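Local coordinates for prenylcyclase (Actinoplanes teichomyceticus, PDB 6IJ1), which probably acts on prenyl substrates as a prenyltransferase-related cyclase, though its exact reaction is not established, at residues S12-R24 with F325-L337. Residues are numbered along the deposited sequence; the frame is centred on the assembly and turned at random.
Sequences SAVRRGVDFLLDR and FGLHTTATVLQAL
Helix 12-23 and helix 327-337 run nearly antiparallel at 152°, their axes 10.0 Å apart at closest approach, with Val14 facing Leu334, Gly17 facing Thr330 and Leu21 facing Leu327. Leu334 is a knob in a hole made by Val14, Gly17, Val18 and Leu21. Its CD2 comes to 3.6 Å from Val14 CA, and its CD1 rests on Gly17 C; a CB on Gly17 would run into Leu334 CD2. Leu21 is the knob in the opposite direction, seated among Leu327, Thr330, Ala331 and Leu334; the two knobs meet tip to tip, Leu21 CD1 to Leu334 CD1 at 3.7 Å. Further along, Val14 CG2 slides past Leu337 CB, and Ala13 CB touches Leu337 CD1. This reciprocal knobs-into-holes packing joins the first helix of the modelled chain to the last, bringing the two ends of the chain together, while helix 58-71 lies against Val18 and helix 42-52 against Ala331. At the other end, Phe20 turns its CG away from the backbone N (chi1 171°), which carries the ring to the start of helix 327-337. The side chains of Phe20 and Leu327 cross at about a right angle, Leu327 CD2 lying 3.6 Å from Phe20 CE2, and Phe325 O sits at the ring edge, 3.5 Å from Phe20 CZ. Arg24 lies along one face of the Phe20 ring, its CG above the plane near the rim; bent at chi2 (-54°), it brings a face of its guanidinium over Phe20 CE1, while its CB packs on Leu327 CD2. Thr330 OG1 donates to Gly326 O at 2.8 Å, approaching from the face of that carbonyl opposite Thr330 N, and its CG2 fills in between Phe20 CD2 and Leu21 CG. With an alanine in place of this threonine, the Gly326 carbonyl would probably keep just the backbone donor of the two, and a gap would be likely to open between Phe20 and Leu21.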
loop_
_atom_site.group_PDB
_atom_site.type_symbol
_atom_site.label_atom_id
_atom_site.label_comp_id
_atom_site.label_asym_id
_atom_site.label_seq_id
_atom_site.Cartn_x
_atom_site.Cartn_y
_atom_site.Cartn_z
ATOM N N SER A 12 -14.927 -14.892 11.826
ATOM C CA SER A 12 -15.456 -13.909 12.757
ATOM C C SER A 12 -14.568 -12.662 12.788
ATOM O O SER A 12 -15.079 -11.547 12.854
ATOM C CB SER A 12 -15.562 -14.502 14.151
ATOM O OG SER A 12 -16.178 -13.548 15.022
ATOM N N ALA A 13 -13.257 -12.849 12.814
ATOM C CA ALA A 13 -12.372 -11.690 12.781
ATOM C C ALA A 13 -12.635 -10.841 11.566
ATOM O O ALA A 13 -12.668 -9.610 11.654
ATOM C CB ALA A 13 -10.921 -12.143 12.810
ATOM N N VAL A 14 -12.796 -11.468 10.391
ATOM C CA VAL A 14 -13.044 -10.687 9.178
ATOM C C VAL A 14 -14.348 -9.922 9.299
ATOM O O VAL A 14 -14.431 -8.744 8.942
ATOM C CB VAL A 14 -13.010 -11.609 7.943
ATOM C CG1 VAL A 14 -13.523 -10.907 6.694
ATOM C CG2 VAL A 14 -11.601 -12.069 7.690
ATOM N N ARG A 15 -15.419 -10.608 9.724
ATOM C CA ARG A 15 -16.689 -9.930 9.910
ATOM C C ARG A 15 -16.577 -8.723 10.843
ATOM O O ARG A 15 -17.058 -7.641 10.520
ATOM C CB ARG A 15 -17.742 -10.916 10.432
ATOM C CG ARG A 15 -19.136 -10.278 10.539
ATOM C CD ARG A 15 -20.144 -11.206 11.255
ATOM N NE ARG A 15 -19.810 -12.612 11.007
ATOM C CZ ARG A 15 -19.285 -13.427 11.929
ATOM N NH1 ARG A 15 -19.035 -12.963 13.154
ATOM N NH2 ARG A 15 -18.988 -14.691 11.627
ATOM N N ARG A 16 -15.875 -8.896 11.976
ATOM C CA ARG A 16 -15.758 -7.779 12.918
ATOM C C ARG A 16 -14.898 -6.630 12.358
ATOM O O ARG A 16 -15.165 -5.460 12.638
ATOM C CB ARG A 16 -15.155 -8.269 14.222
ATOM C CG ARG A 16 -16.167 -9.102 15.067
ATOM C CD ARG A 16 -15.415 -9.877 16.170
ATOM N NE ARG A 16 -14.701 -8.913 16.982
ATOM C CZ ARG A 16 -13.624 -9.191 17.702
ATOM N NH1 ARG A 16 -13.130 -10.424 17.782
ATOM N NH2 ARG A 16 -13.026 -8.220 18.372
ATOM N N GLY A 17 -13.901 -6.955 11.535
ATOM C CA GLY A 17 -13.108 -5.921 10.898
ATOM C C GLY A 17 -13.893 -5.170 9.841
ATOM O O GLY A 17 -13.771 -3.949 9.686
ATOM N N VAL A 18 -14.758 -5.904 9.110
ATOM C CA VAL A 18 -15.662 -5.244 8.173
ATOM C C VAL A 18 -16.605 -4.286 8.892
ATOM O O VAL A 18 -16.775 -3.139 8.474
ATOM C CB VAL A 18 -16.449 -6.289 7.347
ATOM C CG1 VAL A 18 -17.533 -5.575 6.534
ATOM C CG2 VAL A 18 -15.503 -6.983 6.406
ATOM N N ASP A 19 -17.200 -4.725 10.015
ATOM C CA ASP A 19 -18.062 -3.819 10.763
ATOM C C ASP A 19 -17.292 -2.594 11.238
ATOM O O ASP A 19 -17.818 -1.498 11.216
ATOM C CB ASP A 19 -18.652 -4.504 11.974
ATOM C CG ASP A 19 -19.737 -5.550 11.612
ATOM O OD1 ASP A 19 -20.379 -5.428 10.549
ATOM O OD2 ASP A 19 -19.921 -6.462 12.415
ATOM N N PHE A 20 -16.045 -2.763 11.712
ATOM C CA PHE A 20 -15.252 -1.584 12.090
ATOM C C PHE A 20 -15.118 -0.626 10.916
ATOM O O PHE A 20 -15.352 0.566 11.045
ATOM C CB PHE A 20 -13.866 -2.030 12.594
ATOM C CG PHE A 20 -12.906 -0.882 12.807
ATOM C CD1 PHE A 20 -12.879 -0.209 14.010
ATOM C CD2 PHE A 20 -12.019 -0.485 11.790
ATOM C CE1 PHE A 20 -11.977 0.886 14.197
ATOM C CE2 PHE A 20 -11.123 0.577 11.995
ATOM C CZ PHE A 20 -11.110 1.258 13.167
ATOM N N LEU A 21 -14.758 -1.142 9.729
ATOM C CA LEU A 21 -14.511 -0.229 8.617
ATOM C C LEU A 21 -15.807 0.420 8.125
ATOM O O LEU A 21 -15.834 1.602 7.829
ATOM C CB LEU A 21 -13.836 -0.970 7.459
ATOM C CG LEU A 21 -12.374 -1.405 7.705
ATOM C CD1 LEU A 21 -11.891 -2.278 6.568
ATOM C CD2 LEU A 21 -11.520 -0.140 7.874
ATOM N N LEU A 22 -16.894 -0.347 8.040
ATOM C CA LEU A 22 -18.164 0.266 7.640
ATOM C C LEU A 22 -18.620 1.316 8.641
ATOM O O LEU A 22 -19.157 2.350 8.241
ATOM C CB LEU A 22 -19.224 -0.824 7.479
ATOM C CG LEU A 22 -18.990 -1.770 6.327
ATOM C CD1 LEU A 22 -20.085 -2.890 6.405
ATOM C CD2 LEU A 22 -19.003 -1.047 4.975
ATOM N N ASP A 23 -18.431 1.071 9.951
ATOM C CA ASP A 23 -18.822 2.077 10.940
ATOM C C ASP A 23 -17.968 3.322 10.878
ATOM O O ASP A 23 -18.408 4.393 11.343
ATOM C CB ASP A 23 -18.774 1.480 12.348
ATOM C CG ASP A 23 -19.906 0.487 12.596
ATOM O OD1 ASP A 23 -20.819 0.405 11.740
ATOM O OD2 ASP A 23 -19.898 -0.204 13.642
ATOM N N ARG A 24 -16.766 3.253 10.303
ATOM C CA ARG A 24 -15.908 4.424 10.212
ATOM C C ARG A 24 -16.046 5.165 8.875
ATOM O O ARG A 24 -15.290 6.106 8.606
ATOM C CB ARG A 24 -14.429 4.021 10.461
ATOM C CG ARG A 24 -14.046 3.338 11.787
ATOM C CD ARG A 24 -14.476 4.134 12.906
ATOM N NE ARG A 24 -14.173 3.620 14.262
ATOM C CZ ARG A 24 -14.788 2.590 14.849
ATOM N NH1 ARG A 24 -15.665 1.851 14.158
ATOM N NH2 ARG A 24 -14.492 2.266 16.126
ATOM N N PHE A 325 -6.317 6.492 12.604
ATOM C CA PHE A 325 -7.612 5.904 12.931
ATOM C C PHE A 325 -7.650 4.401 12.731
ATOM O O PHE A 325 -8.700 3.778 12.944
ATOM C CB PHE A 325 -8.696 6.629 12.112
ATOM C CG PHE A 325 -8.717 8.080 12.413
ATOM C CD1 PHE A 325 -9.071 8.492 13.656
ATOM C CD2 PHE A 325 -8.306 8.986 11.469
ATOM C CE1 PHE A 325 -9.072 9.895 13.931
ATOM C CE2 PHE A 325 -8.277 10.370 11.729
ATOM C CZ PHE A 325 -8.662 10.804 12.967
ATOM N N GLY A 326 -6.510 3.786 12.329
ATOM C CA GLY A 326 -6.422 2.338 12.214
ATOM C C GLY A 326 -7.098 1.748 10.994
ATOM O O GLY A 326 -7.174 0.512 10.884
ATOM N N LEU A 327 -7.510 2.591 10.041
ATOM C CA LEU A 327 -8.229 2.012 8.887
ATOM C C LEU A 327 -7.240 1.313 7.951
ATOM O O LEU A 327 -7.530 0.226 7.430
ATOM C CB LEU A 327 -9.011 3.068 8.084
ATOM C CG LEU A 327 -9.929 4.048 8.813
ATOM C CD1 LEU A 327 -10.861 4.684 7.727
ATOM C CD2 LEU A 327 -10.745 3.424 9.877
ATOM N N HIS A 328 -6.068 1.922 7.714
ATOM C CA HIS A 328 -5.134 1.291 6.794
ATOM C C HIS A 328 -4.656 -0.032 7.343
ATOM O O HIS A 328 -4.637 -1.040 6.639
ATOM C CB HIS A 328 -3.969 2.268 6.546
ATOM C CG HIS A 328 -3.108 1.913 5.378
ATOM N ND1 HIS A 328 -2.345 0.775 5.349
ATOM C CD2 HIS A 328 -2.919 2.537 4.192
ATOM C CE1 HIS A 328 -1.705 0.710 4.196
ATOM N NE2 HIS A 328 -2.040 1.767 3.457
ATOM N N THR A 329 -4.313 -0.057 8.627
ATOM C CA THR A 329 -3.865 -1.325 9.239
ATOM C C THR A 329 -4.953 -2.369 9.165
ATOM O O THR A 329 -4.709 -3.512 8.792
ATOM C CB THR A 329 -3.474 -1.107 10.722
ATOM O OG1 THR A 329 -2.387 -0.191 10.833
ATOM C CG2 THR A 329 -3.062 -2.447 11.400
ATOM N N THR A 330 -6.178 -2.005 9.520
ATOM C CA THR A 330 -7.239 -3.002 9.549
ATOM C C THR A 330 -7.512 -3.536 8.152
ATOM O O THR A 330 -7.689 -4.752 7.996
ATOM C CB THR A 330 -8.485 -2.351 10.165
ATOM O OG1 THR A 330 -8.177 -1.978 11.497
ATOM C CG2 THR A 330 -9.660 -3.356 10.166
ATOM N N ALA A 331 -7.532 -2.644 7.149
ATOM C CA ALA A 331 -7.742 -3.150 5.785
ATOM C C ALA A 331 -6.636 -4.108 5.387
ATOM O O ALA A 331 -6.889 -5.172 4.767
ATOM C CB ALA A 331 -7.841 -1.990 4.787
ATOM N N THR A 332 -5.380 -3.742 5.681
ATOM C CA THR A 332 -4.242 -4.605 5.369
ATOM C C THR A 332 -4.374 -5.976 6.019
ATOM O O THR A 332 -4.104 -7.021 5.377
ATOM C CB THR A 332 -2.939 -3.910 5.814
ATOM O OG1 THR A 332 -2.887 -2.576 5.247
ATOM C CG2 THR A 332 -1.718 -4.679 5.382
ATOM N N VAL A 333 -4.774 -6.010 7.295
ATOM C CA VAL A 333 -4.941 -7.257 7.998
ATOM C C VAL A 333 -6.078 -8.069 7.385
ATOM O O VAL A 333 -5.944 -9.285 7.223
ATOM C CB VAL A 333 -5.201 -6.975 9.506
ATOM C CG1 VAL A 333 -5.573 -8.316 10.175
ATOM C CG2 VAL A 333 -3.914 -6.352 10.168
ATOM N N LEU A 334 -7.215 -7.435 7.078
ATOM C CA LEU A 334 -8.311 -8.213 6.476
ATOM C C LEU A 334 -7.869 -8.840 5.162
ATOM O O LEU A 334 -8.252 -9.989 4.873
ATOM C CB LEU A 334 -9.538 -7.331 6.249
ATOM C CG LEU A 334 -10.177 -6.841 7.548
ATOM C CD1 LEU A 334 -11.329 -5.876 7.239
ATOM C CD2 LEU A 334 -10.737 -8.031 8.386
ATOM N N GLN A 335 -7.075 -8.118 4.360
ATOM C CA GLN A 335 -6.594 -8.732 3.108
ATOM C C GLN A 335 -5.778 -9.980 3.411
ATOM O O GLN A 335 -5.931 -11.030 2.740
ATOM C CB GLN A 335 -5.794 -7.670 2.324
ATOM C CG GLN A 335 -5.230 -8.173 0.961
ATOM C CD GLN A 335 -6.279 -8.180 -0.082
ATOM O OE1 GLN A 335 -6.863 -7.143 -0.386
ATOM N NE2 GLN A 335 -6.566 -9.338 -0.630
ATOM N N ALA A 336 -4.936 -9.935 4.440
ATOM C CA ALA A 336 -4.154 -11.117 4.800
ATOM C C ALA A 336 -5.045 -12.240 5.299
ATOM O O ALA A 336 -4.768 -13.409 5.014
ATOM C CB ALA A 336 -3.140 -10.721 5.889
ATOM N N LEU A 337 -6.048 -11.918 6.108
ATOM C CA LEU A 337 -6.898 -13.006 6.650
ATOM C C LEU A 337 -7.650 -13.692 5.508
ATOM O O LEU A 337 -7.793 -14.908 5.555
ATOM C CB LEU A 337 -7.824 -12.442 7.727
ATOM C CG LEU A 337 -7.115 -12.097 9.033
ATOM C CD1 LEU A 337 -8.088 -11.515 10.039
ATOM C CD2 LEU A 337 -6.411 -13.312 9.609
#